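Local coordinates for aiia-like protein (PDB 2BR6), which hydrolyses the lactone ring of N-acyl homoserine lactones with two zinc ions per subunit, quenching bacterial quorum sensing, at residues A[176-181]-A[190-195]. Residues are numbered along the deposited sequence; the frame is centred on the assembly and turned at random.
Sequences QSLFIK and LTIDAS. With ZN (zinc ion), chain C; ZN (zinc ion), chain B; HSL (homoserine lactone), chain F.
L178 and L190 face each other as an antiparallel hydrogen-bonded pair, N to O in both directions. L178 N gives L190 O a nearly straight bond of 2.9 Å lying in the carbonyl plane; the return bond, L190 N to L178 O, is more bent, with an N-H...O angle of 157°. Next to this pair, S177 OG donates to T191 O at 2.8 Å, coming from above the carbonyl plane. A194 N reaches the same oxygen from the opposite face at 3.2 Å, closing the type II' turn 191-194, so two donors satisfy T191 O. With chi1 at -58°, OG stands beside its own backbone N and anti to the carbonyl carbon, which directs it to T191 O and against A194 CB; it also hydrogen-bonds T168 OG1. The apolar contacts are L178 CB on L190 CB, I180 CD1 on L190 CD1 at 3.8 Å, and a looser approach of L178 CD2 to I192 CG1. The turn delivers D193, whose OD2 bridges the two zinc ions, 2.1 Å from the chain B zinc and 2.6 Å from the chain C zinc. An aspartate shared between the metals recurs in dinuclear hydrolases of the metallo-beta-lactamase superfamily such as glyoxalase II. H106, H108, H171, D110, H111 and H237 supply the other protein ligands, and a bridging water and the homoserine lactone oxygens OD and O also bind the metals. I192 packs beside H106 and H111, and Q176 NE2 hydrogen-bonds S104 O. The hairpin 176-182/186-192 runs between strands 163-167 and 232-235 of its sheet, with L222 of helix 212-229 against S177 and A194.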
ATOM      1  N   GLN A 176      -5.422   2.701   5.025  1.00  9.11           N
ATOM      2  CA  GLN A 176      -5.325   4.062   4.496  1.00  9.20           C
ATOM      3  C   GLN A 176      -4.733   4.079   3.077  1.00  9.48           C
ATOM      4  O   GLN A 176      -3.842   3.271   2.743  1.00  9.61           O
ATOM      5  CB  GLN A 176      -4.506   4.957   5.426  1.00  9.83           C
ATOM      6  CG  GLN A 176      -3.069   4.497   5.652  1.00  9.38           C
ATOM      7  CD  GLN A 176      -2.366   5.325   6.729  1.00  9.72           C
ATOM      8  OE1 GLN A 176      -2.869   6.379   7.144  1.00  9.70           O
ATOM      9  NE2 GLN A 176      -1.183   4.882   7.133  1.00  9.97           N
ATOM     10  N   SER A 177      -5.232   5.014   2.272  1.00  9.24           N
ATOM     11  CA  SER A 177      -4.813   5.227   0.882  1.00  9.57           C
ATOM     12  C   SER A 177      -3.983   6.513   0.793  1.00 10.35           C
ATOM     13  O   SER A 177      -3.893   7.251   1.768  1.00 10.01           O
ATOM     14  CB  SER A 177      -6.057   5.369  -0.007  1.00  9.72           C
ATOM     15  OG  SER A 177      -6.910   4.233   0.074  1.00 10.18           O
ATOM     16  N   LEU A 178      -3.372   6.770  -0.364  1.00  9.84           N
ATOM     17  CA  LEU A 178      -2.455   7.903  -0.526  1.00 10.78           C
ATOM     18  C   LEU A 178      -2.952   8.879  -1.592  1.00 10.89           C
ATOM     19  O   LEU A 178      -3.354   8.444  -2.667  1.00 11.10           O
ATOM     20  CB  LEU A 178      -1.077   7.400  -0.975  1.00 10.82           C
ATOM     21  CG  LEU A 178      -0.034   6.819  -0.009  1.00 13.38           C
ATOM     22  CD1 LEU A 178       0.659   7.937   0.765  1.00 16.70           C
ATOM     23  CD2 LEU A 178      -0.577   5.727   0.913  1.00 14.68           C
ATOM     24  N   PHE A 179      -2.927  10.176  -1.284  1.00 10.87           N
ATOM     25  CA  PHE A 179      -3.145  11.219  -2.285  1.00 11.48           C
ATOM     26  C   PHE A 179      -1.870  12.051  -2.356  1.00 12.03           C
ATOM     27  O   PHE A 179      -1.449  12.633  -1.358  1.00 11.75           O
ATOM     28  CB  PHE A 179      -4.354  12.092  -1.913  1.00 12.28           C
ATOM     29  CG  PHE A 179      -4.692  13.119  -2.951  1.00 14.05           C
ATOM     30  CD1 PHE A 179      -5.492  12.789  -4.042  1.00 16.06           C
ATOM     31  CD2 PHE A 179      -4.194  14.418  -2.854  1.00 15.95           C
ATOM     32  CE1 PHE A 179      -5.797  13.749  -5.022  1.00 17.31           C
ATOM     33  CE2 PHE A 179      -4.487  15.377  -3.827  1.00 16.76           C
ATOM     34  CZ  PHE A 179      -5.290  15.034  -4.913  1.00 19.33           C
ATOM     35  N   ILE A 180      -1.243  12.046  -3.528  1.00 11.72           N
ATOM     36  CA  ILE A 180       0.078  12.646  -3.730  1.00 12.10           C
ATOM     37  C   ILE A 180      -0.007  13.638  -4.875  1.00 12.38           C
ATOM     38  O   ILE A 180      -0.743  13.412  -5.828  1.00 12.84           O
ATOM     39  CB  ILE A 180       1.101  11.524  -4.078  1.00 12.35           C
ATOM     40  CG1 ILE A 180       1.271  10.553  -2.896  1.00 11.38           C
ATOM     41  CG2 ILE A 180       2.458  12.107  -4.482  1.00 14.14           C
ATOM     42  CD1 ILE A 180       1.690   9.133  -3.314  1.00 12.85           C
ATOM     43  N   LYS A 181       0.741  14.737  -4.783  1.00 12.50           N
ATOM     44  CA  LYS A 181       0.964  15.562  -5.965  1.00 13.17           C
ATOM     45  C   LYS A 181       2.431  15.432  -6.346  1.00 13.98           C
ATOM     46  O   LYS A 181       3.302  15.697  -5.521  1.00 14.16           O
ATOM     47  CB  LYS A 181       0.578  17.024  -5.709  1.00 13.99           C
ATOM     48  CG  LYS A 181      -0.919  17.219  -5.427  1.00 14.55           C
ATOM     49  CD  LYS A 181      -1.308  18.692  -5.407  1.00 17.41           C
ATOM     50  CE  LYS A 181      -2.801  18.853  -5.157  1.00 19.45           C
ATOM     51  NZ  LYS A 181      -3.218  20.284  -5.163  1.00 19.27           N
ATOM     52  N   LEU A 190      -3.300   6.673  -4.958  1.00  9.69           N
ATOM     53  CA  LEU A 190      -2.945   5.271  -4.780  1.00  9.54           C
ATOM     54  C   LEU A 190      -3.992   4.692  -3.821  1.00  9.36           C
ATOM     55  O   LEU A 190      -3.975   4.996  -2.627  1.00  8.87           O
ATOM     56  CB  LEU A 190      -1.519   5.120  -4.207  1.00  9.56           C
ATOM     57  CG  LEU A 190      -0.346   5.843  -4.890  1.00 10.36           C
ATOM     58  CD1 LEU A 190       0.933   5.498  -4.160  1.00 11.26           C
ATOM     59  CD2 LEU A 190      -0.232   5.417  -6.351  1.00 11.16           C
ATOM     60  N   THR A 191      -4.937   3.916  -4.352  1.00  9.59           N
ATOM     61  CA  THR A 191      -6.013   3.362  -3.510  1.00  9.81           C
ATOM     62  C   THR A 191      -5.448   2.340  -2.540  1.00  9.58           C
ATOM     63  O   THR A 191      -6.029   2.110  -1.477  1.00 10.06           O
ATOM     64  CB  THR A 191      -7.131   2.664  -4.322  1.00 10.38           C
ATOM     65  OG1 THR A 191      -6.585   1.537  -5.031  1.00  9.88           O
ATOM     66  CG2 THR A 191      -7.714   3.576  -5.388  1.00 10.68           C
ATOM     67  N   ILE A 192      -4.324   1.729  -2.931  1.00  9.10           N
ATOM     68  CA  ILE A 192      -3.845   0.506  -2.272  1.00  9.71           C
ATOM     69  C   ILE A 192      -5.039  -0.473  -2.198  1.00 10.59           C
ATOM     70  O   ILE A 192      -5.751  -0.608  -3.185  1.00 11.37           O
ATOM     71  CB  ILE A 192      -3.208   0.791  -0.863  1.00  9.16           C
ATOM     72  CG1 ILE A 192      -2.329   2.069  -0.842  1.00 10.22           C
ATOM     73  CG2 ILE A 192      -2.414  -0.440  -0.383  1.00  9.84           C
ATOM     74  CD1 ILE A 192      -1.112   2.012  -1.780  1.00 10.38           C
ATOM     75  N   ASP A 193      -5.286  -1.122  -1.055  1.00 10.91           N
ATOM     76  CA  ASP A 193      -6.320  -2.180  -1.005  1.00 11.70           C
ATOM     77  C   ASP A 193      -7.745  -1.684  -0.734  1.00 11.58           C
ATOM     78  O   ASP A 193      -8.661  -2.473  -0.480  1.00 12.15           O
ATOM     79  CB  ASP A 193      -5.930  -3.315  -0.048  1.00 11.91           C
ATOM     80  CG  ASP A 193      -4.789  -4.184  -0.590  1.00 13.30           C
ATOM     81  OD1 ASP A 193      -4.187  -3.840  -1.625  1.00 13.40           O
ATOM     82  OD2 ASP A 193      -4.446  -5.253  -0.044  1.00 12.08           O
ATOM     83  N   ALA A 194      -7.938  -0.373  -0.807  1.00 11.13           N
ATOM     84  CA  ALA A 194      -9.291   0.182  -0.797  1.00 11.91           C
ATOM     85  C   ALA A 194     -10.051  -0.212  -2.090  1.00 12.63           C
ATOM     86  O   ALA A 194     -11.285  -0.147  -2.145  1.00 13.90           O
ATOM     87  CB  ALA A 194      -9.246   1.676  -0.616  1.00 11.89           C
ATOM     88  N   SER A 195      -9.301  -0.638  -3.113  1.00 12.88           N
ATOM     89  CA  SER A 195      -9.858  -1.228  -4.332  1.00 14.09           C
ATOM     90  C   SER A 195      -8.733  -2.014  -5.004  1.00 13.81           C
ATOM     91  O   SER A 195      -7.702  -1.438  -5.363  1.00 13.62           O
ATOM     92  CB  SER A 195     -10.411  -0.158  -5.291  1.00 14.08           C
ATOM     93  OG  SER A 195     -11.684   0.294  -4.851  1.00 17.23           O
TER
HETATM   94 ZN    ZN C1252      -4.806  -6.199   2.345  1.00 23.28          ZN
HETATM   95 ZN    ZN B1251      -2.808  -6.456  -0.404  1.00 20.05          ZN
HETATM   96  N   HSL F1255      -3.276 -10.794   1.264  1.00 41.53           N
HETATM   97  CA  HSL F1255      -4.335 -10.151   0.987  1.00 41.32           C
HETATM   98  C   HSL F1255      -4.456  -8.947   0.195  1.00 41.22           C
HETATM   99  O   HSL F1255      -3.919  -8.685  -0.882  1.00 41.11           O
HETATM  100  CB  HSL F1255      -5.588 -10.320   1.900  1.00 41.41           C
HETATM  101  CG  HSL F1255      -6.106  -8.892   1.969  1.00 41.11           C
HETATM  102  OD  HSL F1255      -5.411  -8.078   0.905  1.00 40.87           O
HETATM  103  O   HOH W   1      -3.137  -7.129   1.698  1.00 19.06           O